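Long-range contacts in diheme cytochrome c (Shewanella baltica, PDB 3U99), which carries two covalently bound c-type hemes, each with two axial histidines on its iron, and probably serves in electron transfer: residues 11-15 with 60-65; 28-33 with 64-70; 103-108 with 140-146. All coordinates share one frame; numbering follows the deposited sequence. Where two conformers were deposited one is given.

Contact 1: residues 11-15 with 60-65; sequences QNAEY and RIEEYL
Tyr64 of helix 55-67 reaches across to Gln11, Asn12 and Tyr15. From CB, CG lies anti to the backbone N (chi1 172°), which sends the ring toward these residues at the start of helix 13-19. CD2 and CE2 meet Tyr15, CE2 lying 3.9 Å from Tyr15 CD2, with the two rings meeting obliquely. Along the other edge, CD1 lies 3.6 Å from Gln11 O, and CE1 approaches the same oxygen. CA of Asn12, the N-cap residue, stands over one face in a CH-pi contact. CZ and the hydroxyl OH at the tip both meet Asn12 CB, OH at 3.3 Å. The arrangement joins two helices of the cytochrome c fold beside heme 1: Tyr15 and Leu65 both line its pocket, and Tyr15 lies one helical turn before the heme-bound Cys19. Ile61 CD1 presses on Tyr15 CA, and Leu65 CD2 approaches Tyr15 CE1 at 3.6 Å, while the hydroxyl of Tyr15 is bonded to Tyr26 O. Arg60 grips Glu14 side-on, NE to OE1 and NH2 to OE2, both at 2.8 Å and each on a syn lone pair, in a salt bridge whose carboxylate and guanidinium planes lie 7° apart. Replacing Glu14 by glutamine would probably cost Arg60 its charge partner and half of this two-pronged grip. A water also donates to Glu14 OE1 and, weakly, to Arg60 O.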
loop_
_atom_site.group_PDB
_atom_site.type_symbol
_atom_site.label_atom_id
_atom_site.label_comp_id
_atom_site.label_asym_id
_atom_site.label_seq_id
_atom_site.Cartn_x
_atom_site.Cartn_y
_atom_site.Cartn_z
ATOM N N GLN A 11 1.575 8.393 -15.807
ATOM C CA GLN A 11 2.694 7.493 -15.628
ATOM C C GLN A 11 2.381 6.256 -14.817
ATOM O O GLN A 11 3.040 5.232 -14.969
ATOM C CB GLN A 11 3.877 8.215 -14.949
ATOM C CG GLN A 11 4.526 9.291 -15.838
ATOM C CD GLN A 11 5.449 10.091 -14.945
ATOM O OE1 GLN A 11 6.654 9.777 -14.836
ATOM N NE2 GLN A 11 4.815 11.035 -14.300
ATOM N N ASN A 12 1.414 6.360 -13.915
ATOM C CA ASN A 12 1.097 5.234 -13.036
ATOM C C ASN A 12 -0.020 4.359 -13.580
ATOM O O ASN A 12 -0.524 3.507 -12.890
ATOM C CB ASN A 12 0.702 5.778 -11.647
ATOM C CG ASN A 12 -0.531 6.595 -11.656
ATOM O OD1 ASN A 12 -0.999 7.045 -12.664
ATOM N ND2 ASN A 12 -1.077 6.763 -10.445
ATOM N N ALA A 13 -0.452 4.541 -14.856
ATOM C CA ALA A 13 -1.601 3.749 -15.332
ATOM C C ALA A 13 -1.348 2.265 -15.311
ATOM O O ALA A 13 -2.162 1.473 -14.789
ATOM C CB ALA A 13 -1.968 4.255 -16.727
ATOM N N GLU A 14 -0.240 1.791 -15.852
ATOM C CA GLU A 14 0.084 0.367 -15.848
ATOM C C GLU A 14 0.266 -0.125 -14.428
ATOM O O GLU A 14 -0.196 -1.205 -14.081
ATOM C CB GLU A 14 1.350 0.131 -16.680
ATOM C CG GLU A 14 1.710 -1.376 -16.752
ATOM C CD GLU A 14 2.833 -1.653 -17.722
ATOM O OE1 GLU A 14 3.786 -0.825 -17.837
ATOM O OE2 GLU A 14 2.816 -2.722 -18.367
ATOM N N TYR A 15 0.976 0.616 -13.620
ATOM C CA TYR A 15 1.155 0.277 -12.230
ATOM C C TYR A 15 -0.161 0.062 -11.512
ATOM O O TYR A 15 -0.339 -0.883 -10.754
ATOM C CB TYR A 15 2.004 1.406 -11.579
ATOM C CG TYR A 15 2.083 1.157 -10.074
ATOM C CD1 TYR A 15 2.810 0.116 -9.547
ATOM C CD2 TYR A 15 1.436 1.940 -9.156
ATOM C CE1 TYR A 15 2.881 -0.135 -8.189
ATOM C CE2 TYR A 15 1.464 1.711 -7.770
ATOM C CZ TYR A 15 2.204 0.673 -7.305
ATOM O OH TYR A 15 2.301 0.386 -5.972
ATOM N N ARG A 60 9.011 -2.488 -16.252
ATOM C CA ARG A 60 8.414 -1.150 -16.288
ATOM C C ARG A 60 7.843 -0.808 -14.920
ATOM O O ARG A 60 7.875 0.359 -14.505
ATOM C CB ARG A 60 7.341 -1.056 -17.348
ATOM C CG ARG A 60 7.890 -0.996 -18.750
ATOM C CD ARG A 60 6.801 -0.551 -19.729
ATOM N NE ARG A 60 5.708 -1.529 -19.799
ATOM C CZ ARG A 60 5.629 -2.580 -20.587
ATOM N NH1 ARG A 60 6.583 -2.839 -21.460
ATOM N NH2 ARG A 60 4.553 -3.357 -20.516
ATOM N N ILE A 61 7.298 -1.758 -14.186
ATOM C CA ILE A 61 6.784 -1.514 -12.834
ATOM C C ILE A 61 7.896 -1.112 -11.885
ATOM O O ILE A 61 7.795 -0.136 -11.150
ATOM C CB ILE A 61 6.020 -2.756 -12.339
ATOM C CG1 ILE A 61 4.756 -3.012 -13.134
ATOM C CG2 ILE A 61 5.725 -2.609 -10.843
ATOM C CD1 ILE A 61 3.728 -2.029 -12.989
ATOM N N GLU A 62 8.992 -1.881 -11.902
ATOM C CA GLU A 62 10.129 -1.594 -11.054
ATOM C C GLU A 62 10.676 -0.215 -11.362
ATOM O O GLU A 62 10.990 0.571 -10.472
ATOM C CB GLU A 62 11.200 -2.658 -11.236
ATOM C CG GLU A 62 12.390 -2.420 -10.308
ATOM C CD GLU A 62 13.337 -3.599 -10.265
ATOM O OE1 GLU A 62 12.951 -4.752 -9.929
ATOM O OE2 GLU A 62 14.551 -3.290 -10.546
ATOM N N GLU A 63 10.813 0.083 -12.663
ATOM C CA GLU A 63 11.367 1.363 -13.039
ATOM C C GLU A 63 10.454 2.522 -12.586
ATOM O O GLU A 63 10.955 3.547 -12.094
ATOM C CB GLU A 63 11.571 1.369 -14.551
ATOM C CG GLU A 63 12.725 0.515 -15.042
ATOM C CD GLU A 63 14.025 1.281 -14.839
ATOM O OE1 GLU A 63 14.089 2.152 -13.948
ATOM O OE2 GLU A 63 14.981 1.041 -15.618
ATOM N N TYR A 64 9.169 2.364 -12.677
ATOM C CA TYR A 64 8.197 3.354 -12.221
ATOM C C TYR A 64 8.391 3.554 -10.711
ATOM O O TYR A 64 8.460 4.673 -10.214
ATOM C CB TYR A 64 6.750 2.879 -12.589
ATOM C CG TYR A 64 5.810 3.853 -11.893
ATOM C CD1 TYR A 64 5.581 5.137 -12.351
ATOM C CD2 TYR A 64 5.146 3.481 -10.723
ATOM C CE1 TYR A 64 4.706 6.015 -11.670
ATOM C CE2 TYR A 64 4.330 4.344 -10.012
ATOM C CZ TYR A 64 4.106 5.619 -10.496
ATOM O OH TYR A 64 3.315 6.453 -9.798
ATOM N N LEU A 65 8.406 2.465 -9.936
ATOM C CA LEU A 65 8.457 2.564 -8.489
ATOM C C LEU A 65 9.755 3.170 -8.044
ATOM O O LEU A 65 9.750 3.981 -7.128
ATOM C CB LEU A 65 8.245 1.160 -7.900
ATOM C CG LEU A 65 6.817 0.614 -7.972
ATOM C CD1 LEU A 65 6.770 -0.873 -7.600
ATOM C CD2 LEU A 65 5.896 1.370 -7.046
HETATM O O HOH W 1 4.838 0.989 -15.305
#

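Contact 2: residues 28-33 with 64-70; sequences ANLLPA and YLVQHAA
Leu31 O and Ala70 N make the one direct hydrogen bond between the loop 28-33 and the end of helix 55-67, 2.9 Å long, with the donor raised out of the carbonyl plane. Two CA-H...O contacts accompany it: Ala69 CA points at Ala28 O (3.4 Å), and Pro32 CA approaches Ala70 O. Ala28 O is also bonded to Trp36 NE1 of helix 33-40. Waters span two further places. One accepts from Ala33 N and donates to Ala70 O; the other accepts from Ala28 N and lies 2.7 Å from Tyr64 OH. Two alanine methyls carry the apolar contacts. Ala28 CB nestles among Leu65 CD2 at 3.9 Å, His68 CB and Tyr64 CE2, while Ala33 CB meets both Val66 CG1 and Ala69 CB. Leu65 lines the pocket of heme 1, Leu30 that of heme 2. Within the helix end, Tyr64 O accepts a backbone bond from His68 N and a side-chain bond from His68 ND1 (2.9 Å); the latter fixes the rotation of the imidazole, one face of which lies against Tyr64 CE1. With small alanines at the interface, the backbones come close enough for peptide groups and bridging waters to supply its polar links, without any charged pair across it.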
loop_
_atom_site.group_PDB
_atom_site.type_symbol
_atom_site.label_atom_id
_atom_site.label_comp_id
_atom_site.label_asym_id
_atom_site.label_seq_id
_atom_site.Cartn_x
_atom_site.Cartn_y
_atom_site.Cartn_z
ATOM N N ALA A 28 3.746 5.079 -4.922
ATOM C CA ALA A 28 5.187 4.797 -4.950
ATOM C C ALA A 28 5.933 5.496 -3.848
ATOM O O ALA A 28 6.991 5.019 -3.393
ATOM C CB ALA A 28 5.780 5.232 -6.272
ATOM N N ASN A 29 5.488 6.677 -3.400
ATOM C CA ASN A 29 6.223 7.446 -2.409
ATOM C C ASN A 29 6.069 6.941 -0.974
ATOM O O ASN A 29 6.609 7.579 -0.048
ATOM C CB ASN A 29 5.977 8.941 -2.523
ATOM C CG ASN A 29 4.604 9.355 -2.131
ATOM O OD1 ASN A 29 3.863 8.545 -1.605
ATOM N ND2 ASN A 29 4.322 10.609 -2.465
ATOM N N LEU A 30 5.455 5.785 -0.813
ATOM C CA LEU A 30 5.355 5.163 0.520
ATOM C C LEU A 30 6.549 4.296 0.893
ATOM O O LEU A 30 6.668 3.929 2.062
ATOM C CB LEU A 30 4.072 4.330 0.667
ATOM C CG LEU A 30 2.779 5.175 0.586
ATOM C CD1 LEU A 30 1.582 4.249 0.576
ATOM C CD2 LEU A 30 2.676 6.144 1.741
ATOM N N LEU A 31 7.433 3.967 -0.080
ATOM C CA LEU A 31 8.639 3.241 0.222
ATOM C C LEU A 31 9.805 3.835 -0.552
ATOM O O LEU A 31 9.591 4.343 -1.645
ATOM C CB LEU A 31 8.513 1.754 -0.176
ATOM C CG LEU A 31 7.582 0.887 0.647
ATOM C CD1 LEU A 31 7.431 -0.521 0.034
ATOM C CD2 LEU A 31 8.027 0.716 2.094
ATOM N N PRO A 32 11.003 3.714 -0.018
ATOM C CA PRO A 32 12.172 4.069 -0.816
ATOM C C PRO A 32 12.495 3.005 -1.854
ATOM O O PRO A 32 12.009 1.864 -1.785
ATOM C CB PRO A 32 13.247 4.156 0.278
ATOM C CG PRO A 32 12.846 3.191 1.333
ATOM C CD PRO A 32 11.333 3.256 1.334
ATOM N N ALA A 33 13.362 3.371 -2.796
ATOM C CA ALA A 33 13.633 2.526 -3.933
ATOM C C ALA A 33 14.139 1.146 -3.566
ATOM O O ALA A 33 13.702 0.183 -4.199
ATOM C CB ALA A 33 14.603 3.242 -4.869
ATOM N N TYR A 64 9.169 2.364 -12.677
ATOM C CA TYR A 64 8.197 3.354 -12.221
ATOM C C TYR A 64 8.391 3.554 -10.711
ATOM O O TYR A 64 8.460 4.673 -10.214
ATOM C CB TYR A 64 6.750 2.879 -12.589
ATOM C CG TYR A 64 5.810 3.853 -11.893
ATOM C CD1 TYR A 64 5.581 5.137 -12.351
ATOM C CD2 TYR A 64 5.146 3.481 -10.723
ATOM C CE1 TYR A 64 4.706 6.015 -11.670
ATOM C CE2 TYR A 64 4.330 4.344 -10.012
ATOM C CZ TYR A 64 4.106 5.619 -10.496
ATOM O OH TYR A 64 3.315 6.453 -9.798
ATOM N N LEU A 65 8.406 2.465 -9.936
ATOM C CA LEU A 65 8.457 2.564 -8.489
ATOM C C LEU A 65 9.755 3.170 -8.044
ATOM O O LEU A 65 9.750 3.981 -7.128
ATOM C CB LEU A 65 8.245 1.160 -7.900
ATOM C CG LEU A 65 6.817 0.614 -7.972
ATOM C CD1 LEU A 65 6.770 -0.873 -7.600
ATOM C CD2 LEU A 65 5.896 1.370 -7.046
ATOM N N VAL A 66 10.871 2.754 -8.640
ATOM C CA VAL A 66 12.156 3.306 -8.244
ATOM C C VAL A 66 12.211 4.787 -8.515
ATOM O O VAL A 66 12.658 5.577 -7.679
ATOM C CB VAL A 66 13.261 2.522 -8.952
ATOM C CG1 VAL A 66 14.566 3.316 -8.828
ATOM C CG2 VAL A 66 13.403 1.117 -8.368
ATOM N N GLN A 67 11.777 5.205 -9.696
ATOM C CA GLN A 67 11.848 6.627 -10.052
ATOM C C GLN A 67 11.023 7.512 -9.151
ATOM O O GLN A 67 11.415 8.624 -8.839
ATOM C CB GLN A 67 11.412 6.746 -11.517
ATOM C CG GLN A 67 11.404 8.160 -11.997
ATOM C CD GLN A 67 12.828 8.734 -12.100
ATOM O OE1 GLN A 67 13.775 8.025 -12.425
ATOM N NE2 GLN A 67 12.988 10.035 -11.806
ATOM N N HIS A 68 9.862 7.026 -8.716
ATOM C CA HIS A 68 8.884 7.815 -7.971
ATOM C C HIS A 68 8.832 7.452 -6.504
ATOM O O HIS A 68 7.949 7.897 -5.772
ATOM C CB HIS A 68 7.492 7.634 -8.597
ATOM C CG HIS A 68 7.495 8.094 -10.004
ATOM N ND1 HIS A 68 7.764 7.314 -11.077
ATOM C CD2 HIS A 68 7.269 9.327 -10.489
ATOM C CE1 HIS A 68 7.710 8.026 -12.237
ATOM N NE2 HIS A 68 7.406 9.243 -11.860
ATOM N N ALA A 69 9.829 6.725 -6.023
ATOM C CA ALA A 69 9.930 6.284 -4.642
ATOM C C ALA A 69 10.091 7.444 -3.692
ATOM O O ALA A 69 10.466 8.537 -4.047
ATOM C CB ALA A 69 11.130 5.375 -4.487
ATOM N N ALA A 70 9.854 7.117 -2.416
ATOM C CA ALA A 70 10.229 8.023 -1.364
ATOM C C ALA A 70 11.700 8.366 -1.491
ATOM O O ALA A 70 12.526 7.486 -1.671
ATOM C CB ALA A 70 9.926 7.367 -0.004
HETATM O O HOH W 2 2.487 6.393 -7.188
HETATM O O HOH W 3 14.422 6.017 -2.798
#

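Contact 3: residues 103-108 with 140-146; sequences EIPRRM and IPGFGRW. With HEC (heme c), chain B.
Met108 lies at the centre of the contact, its side chain running between Phe143, Ile140 and Trp146. Its CG stands over the centre of one face of the Phe143 ring, 3.7 Å from the centroid and only 8° off the normal, a CH-pi contact. CG is anti to the carbonyl carbon (chi1 -66°) and the chain beyond it is extended, carrying SD onward toward the indole. There SD lies in the plane of the Trp146 ring, at its edge, 3.9 Å from CZ3, and it also touches Ile140 CD1. The sulfur thus makes two Met-aromatic contacts, at the edge of the indole and, farther off, above the face of the phenyl ring. Arg107 adds its carbonyl O, 3.4 Å from Phe143 CZ, and lays its aliphatic CD near CE1.

Ile104 and Trp146 belong to the pocket of heme 2, and Ile140 touches the heme as well. The heme methyl CMD sits over the centre of one face of the Trp146 ring system, 3.4 Å from CD2, and the indole lies beside a heme propionate. Ile104 CD1 packs against the porphyrin at C2D, 3.5 Å away, and its CG1 meets Trp146 CH2. On the heme side, Ile140 reaches the vinyl-derived CAC with its CG1.

Farther out, backbone bonds set these groups in place. Phe143 and Gly144 both face Ile140 in a classic beta bulge of the short antiparallel hairpin, Ile140 O accepting from Phe143 N and Gly144 N, both at 2.9 Å. On the opposing loop, Met108 N bonds to Pro105 O. Asn112 ND2 donates to the carbonyls of both Met108 and Pro141, tying the two segments together through a third residue.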
loop_
_atom_site.group_PDB
_atom_site.type_symbol
_atom_site.label_atom_id
_atom_site.label_comp_id
_atom_site.label_asym_id
_atom_site.label_seq_id
_atom_site.Cartn_x
_atom_site.Cartn_y
_atom_site.Cartn_z
ATOM N N GLU A 103 -1.897 4.888 18.080
ATOM C CA GLU A 103 -2.982 5.154 19.030
ATOM C C GLU A 103 -4.260 4.439 18.615
ATOM O O GLU A 103 -5.296 4.560 19.291
ATOM C CB GLU A 103 -3.173 6.663 19.133
ATOM C CG GLU A 103 -1.991 7.441 19.704
ATOM C CD GLU A 103 -1.722 7.148 21.149
ATOM O OE1 GLU A 103 -2.501 6.498 21.924
ATOM O OE2 GLU A 103 -0.636 7.605 21.604
ATOM N N ILE A 104 -4.254 3.686 17.518
ATOM C CA ILE A 104 -5.488 3.064 17.020
ATOM C C ILE A 104 -5.587 1.675 17.637
ATOM O O ILE A 104 -4.692 0.848 17.427
ATOM C CB ILE A 104 -5.469 2.983 15.496
ATOM C CG1 ILE A 104 -5.220 4.346 14.848
ATOM C CG2 ILE A 104 -6.751 2.300 15.024
ATOM C CD1 ILE A 104 -4.946 4.203 13.357
ATOM N N PRO A 105 -6.616 1.408 18.412
ATOM C CA PRO A 105 -6.685 0.112 19.102
ATOM C C PRO A 105 -7.107 -1.079 18.249
ATOM O O PRO A 105 -7.711 -0.958 17.212
ATOM C CB PRO A 105 -7.777 0.380 20.118
ATOM C CG PRO A 105 -8.664 1.402 19.518
ATOM C CD PRO A 105 -7.747 2.283 18.703
ATOM N N ARG A 106 -6.767 -2.242 18.773
ATOM C CA ARG A 106 -6.964 -3.454 17.993
ATOM C C ARG A 106 -8.443 -3.700 17.732
ATOM O O ARG A 106 -8.817 -4.333 16.748
ATOM C CB ARG A 106 -6.365 -4.664 18.745
ATOM C CG ARG A 106 -4.944 -4.613 18.982
ATOM C CD ARG A 106 -4.554 -5.915 19.709
ATOM N NE ARG A 106 -4.793 -7.114 18.917
ATOM C CZ ARG A 106 -5.273 -8.287 18.581
ATOM N NH1 ARG A 106 -6.212 -8.870 19.338
ATOM N NH2 ARG A 106 -4.841 -8.929 17.480
ATOM N N ARG A 107 -9.386 -3.324 18.493
ATOM C CA ARG A 107 -10.818 -3.454 18.267
ATOM C C ARG A 107 -11.256 -2.831 16.944
ATOM O O ARG A 107 -12.253 -3.173 16.416
ATOM C CB ARG A 107 -11.642 -2.847 19.465
ATOM C CG ARG A 107 -11.869 -1.346 19.484
ATOM C CD ARG A 107 -13.024 -0.988 20.484
ATOM N NE ARG A 107 -12.644 -1.413 21.823
ATOM C CZ ARG A 107 -13.104 -2.474 22.490
ATOM N NH1 ARG A 107 -12.574 -2.712 23.684
ATOM N NH2 ARG A 107 -14.095 -3.235 22.047
ATOM N N MET A 108 -10.459 -1.807 16.546
ATOM C CA MET A 108 -10.849 -1.132 15.303
ATOM C C MET A 108 -10.150 -1.708 14.078
ATOM O O MET A 108 -10.482 -1.300 12.963
ATOM C CB MET A 108 -10.484 0.354 15.379
ATOM C CG MET A 108 -11.292 1.094 16.425
ATOM S SD MET A 108 -10.880 2.828 16.510
ATOM C CE MET A 108 -11.499 3.208 18.145
ATOM N N ILE A 140 -13.248 4.938 9.686
ATOM C CA ILE A 140 -12.992 3.531 9.975
ATOM C C ILE A 140 -14.290 2.743 9.906
ATOM O O ILE A 140 -15.222 3.045 10.635
ATOM C CB ILE A 140 -12.341 3.367 11.346
ATOM C CG1 ILE A 140 -11.034 4.138 11.386
ATOM C CG2 ILE A 140 -12.204 1.889 11.646
ATOM C CD1 ILE A 140 -10.224 3.828 12.621
ATOM N N PRO A 141 -14.404 1.783 9.002
ATOM C CA PRO A 141 -15.665 1.053 8.851
ATOM C C PRO A 141 -16.042 0.417 10.179
ATOM O O PRO A 141 -15.270 -0.208 10.839
ATOM C CB PRO A 141 -15.353 -0.034 7.830
ATOM C CG PRO A 141 -14.153 0.437 7.095
ATOM C CD PRO A 141 -13.406 1.377 8.011
ATOM N N GLY A 142 -17.317 0.647 10.510
ATOM C CA GLY A 142 -17.912 0.227 11.719
ATOM C C GLY A 142 -17.751 1.165 12.878
ATOM O O GLY A 142 -18.423 0.929 13.885
ATOM N N PHE A 143 -16.927 2.198 12.787
ATOM C CA PHE A 143 -16.628 3.142 13.828
ATOM C C PHE A 143 -16.865 4.588 13.452
ATOM O O PHE A 143 -17.118 5.413 14.349
ATOM C CB PHE A 143 -15.186 2.984 14.290
ATOM C CG PHE A 143 -14.987 1.669 15.080
ATOM C CD1 PHE A 143 -15.040 1.642 16.462
ATOM C CD2 PHE A 143 -14.771 0.480 14.427
ATOM C CE1 PHE A 143 -14.884 0.449 17.137
ATOM C CE2 PHE A 143 -14.625 -0.722 15.094
ATOM C CZ PHE A 143 -14.701 -0.759 16.473
ATOM N N GLY A 144 -16.808 4.959 12.202
ATOM C CA GLY A 144 -17.049 6.315 11.754
ATOM C C GLY A 144 -15.795 7.120 11.583
ATOM O O GLY A 144 -14.636 6.680 11.664
ATOM N N ARG A 145 -16.033 8.409 11.320
ATOM C CA ARG A 145 -14.956 9.371 11.172
ATOM C C ARG A 145 -14.086 9.381 12.404
ATOM O O ARG A 145 -14.576 9.302 13.521
ATOM C CB ARG A 145 -15.559 10.767 10.966
ATOM C CG ARG A 145 -15.938 11.049 9.551
ATOM C CD ARG A 145 -14.738 11.650 8.873
ATOM N NE ARG A 145 -15.059 12.251 7.579
ATOM C CZ ARG A 145 -15.530 13.488 7.404
ATOM N NH1 ARG A 145 -15.761 13.911 6.185
ATOM N NH2 ARG A 145 -15.774 14.269 8.432
ATOM N N TRP A 146 -12.798 9.457 12.222
ATOM C CA TRP A 146 -11.867 9.515 13.349
ATOM C C TRP A 146 -11.897 10.867 14.030
ATOM O O TRP A 146 -11.851 10.982 15.261
ATOM C CB TRP A 146 -10.500 9.203 12.753
ATOM C CG TRP A 146 -9.375 9.223 13.706
ATOM C CD1 TRP A 146 -8.427 10.215 13.791
ATOM C CD2 TRP A 146 -9.061 8.231 14.678
ATOM N NE1 TRP A 146 -7.526 9.866 14.767
ATOM C CE2 TRP A 146 -7.899 8.684 15.322
ATOM C CE3 TRP A 146 -9.671 7.016 15.039
ATOM C CZ2 TRP A 146 -7.340 7.935 16.326
ATOM C CZ3 TRP A 146 -9.077 6.304 16.049
ATOM C CH2 TRP A 146 -7.934 6.778 16.665
HETATM FE FE HEC B . -3.639 5.408 8.172
HETATM C CHA HEC B . -3.245 8.367 9.784
HETATM C CHB HEC B . -1.148 6.215 6.042
HETATM C CHC HEC B . -3.887 2.269 6.766
HETATM C CHD HEC B . -6.339 4.761 10.104
HETATM N NA HEC B . -2.469 7.004 7.907
HETATM C C1A HEC B . -2.420 8.138 8.659
HETATM C C2A HEC B . -1.465 9.079 8.147
HETATM C C3A HEC B . -0.879 8.475 7.097
HETATM C C4A HEC B . -1.493 7.160 6.949
HETATM C CMA HEC B . 0.200 9.021 6.163
HETATM C CAA HEC B . -1.225 10.472 8.661
HETATM C CBA HEC B . -2.387 11.347 8.221
HETATM C CGA HEC B . -2.363 12.790 8.691
HETATM O O1A HEC B . -1.229 13.229 9.072
HETATM O O2A HEC B . -3.290 13.591 8.558
HETATM N NB HEC B . -2.669 4.450 6.679
HETATM C C1B HEC B . -1.623 4.951 5.907
HETATM C C2B HEC B . -1.253 3.954 4.982
HETATM C C3B HEC B . -1.988 2.866 5.225
HETATM C C4B HEC B . -2.910 3.167 6.264
HETATM C CMB HEC B . -0.155 4.215 3.928
HETATM C CAB HEC B . -2.053 1.519 4.477
HETATM C CBB HEC B . -0.615 0.856 4.307
HETATM N NC HEC B . -4.854 3.811 8.407
HETATM C C1C HEC B . -4.803 2.657 7.740
HETATM C C2C HEC B . -5.883 1.796 8.053
HETATM C C3C HEC B . -6.603 2.534 8.985
HETATM C C4C HEC B . -5.975 3.773 9.181
HETATM C CMC HEC B . -6.215 0.474 7.424
HETATM C CAC HEC B . -7.930 2.157 9.609
HETATM C CBC HEC B . -7.902 0.924 10.513
HETATM N ND HEC B . -4.584 6.355 9.676
HETATM C C1D HEC B . -5.685 5.897 10.324
HETATM C C2D HEC B . -6.039 6.817 11.370
HETATM C C3D HEC B . -5.122 7.815 11.374
HETATM C C4D HEC B . -4.226 7.509 10.236
HETATM C CMD HEC B . -7.200 6.635 12.317
HETATM C CAD HEC B . -5.097 9.005 12.311
HETATM C CBD HEC B . -4.421 8.519 13.636
HETATM C CGD HEC B . -4.613 9.464 14.817
HETATM O O1D HEC B . -4.331 10.692 14.265
HETATM O O2D HEC B . -4.114 8.991 15.950
#

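Contacts 1 and 2 are neighbours, their centres 10 Å apart, and share Tyr64 and Leu65 on helix 55-67. Along the chain their segments alternate, and this one helix packs both on the start of helix 13-19 and, at its end, on the loop leading into helix 33-40; Gln11 and His68 touch where the two meet. Contact 3 comes later in the sequence, after both have closed, and lies on the opposite side of the chain's centre, its centre 32 Å from that of contact 1 and 29 Å from that of contact 2. Contacts 1 and 2 lie beside heme 1, with Leu30 of contact 2 reaching the pocket of heme 2, while contact 3 covers part of heme 2.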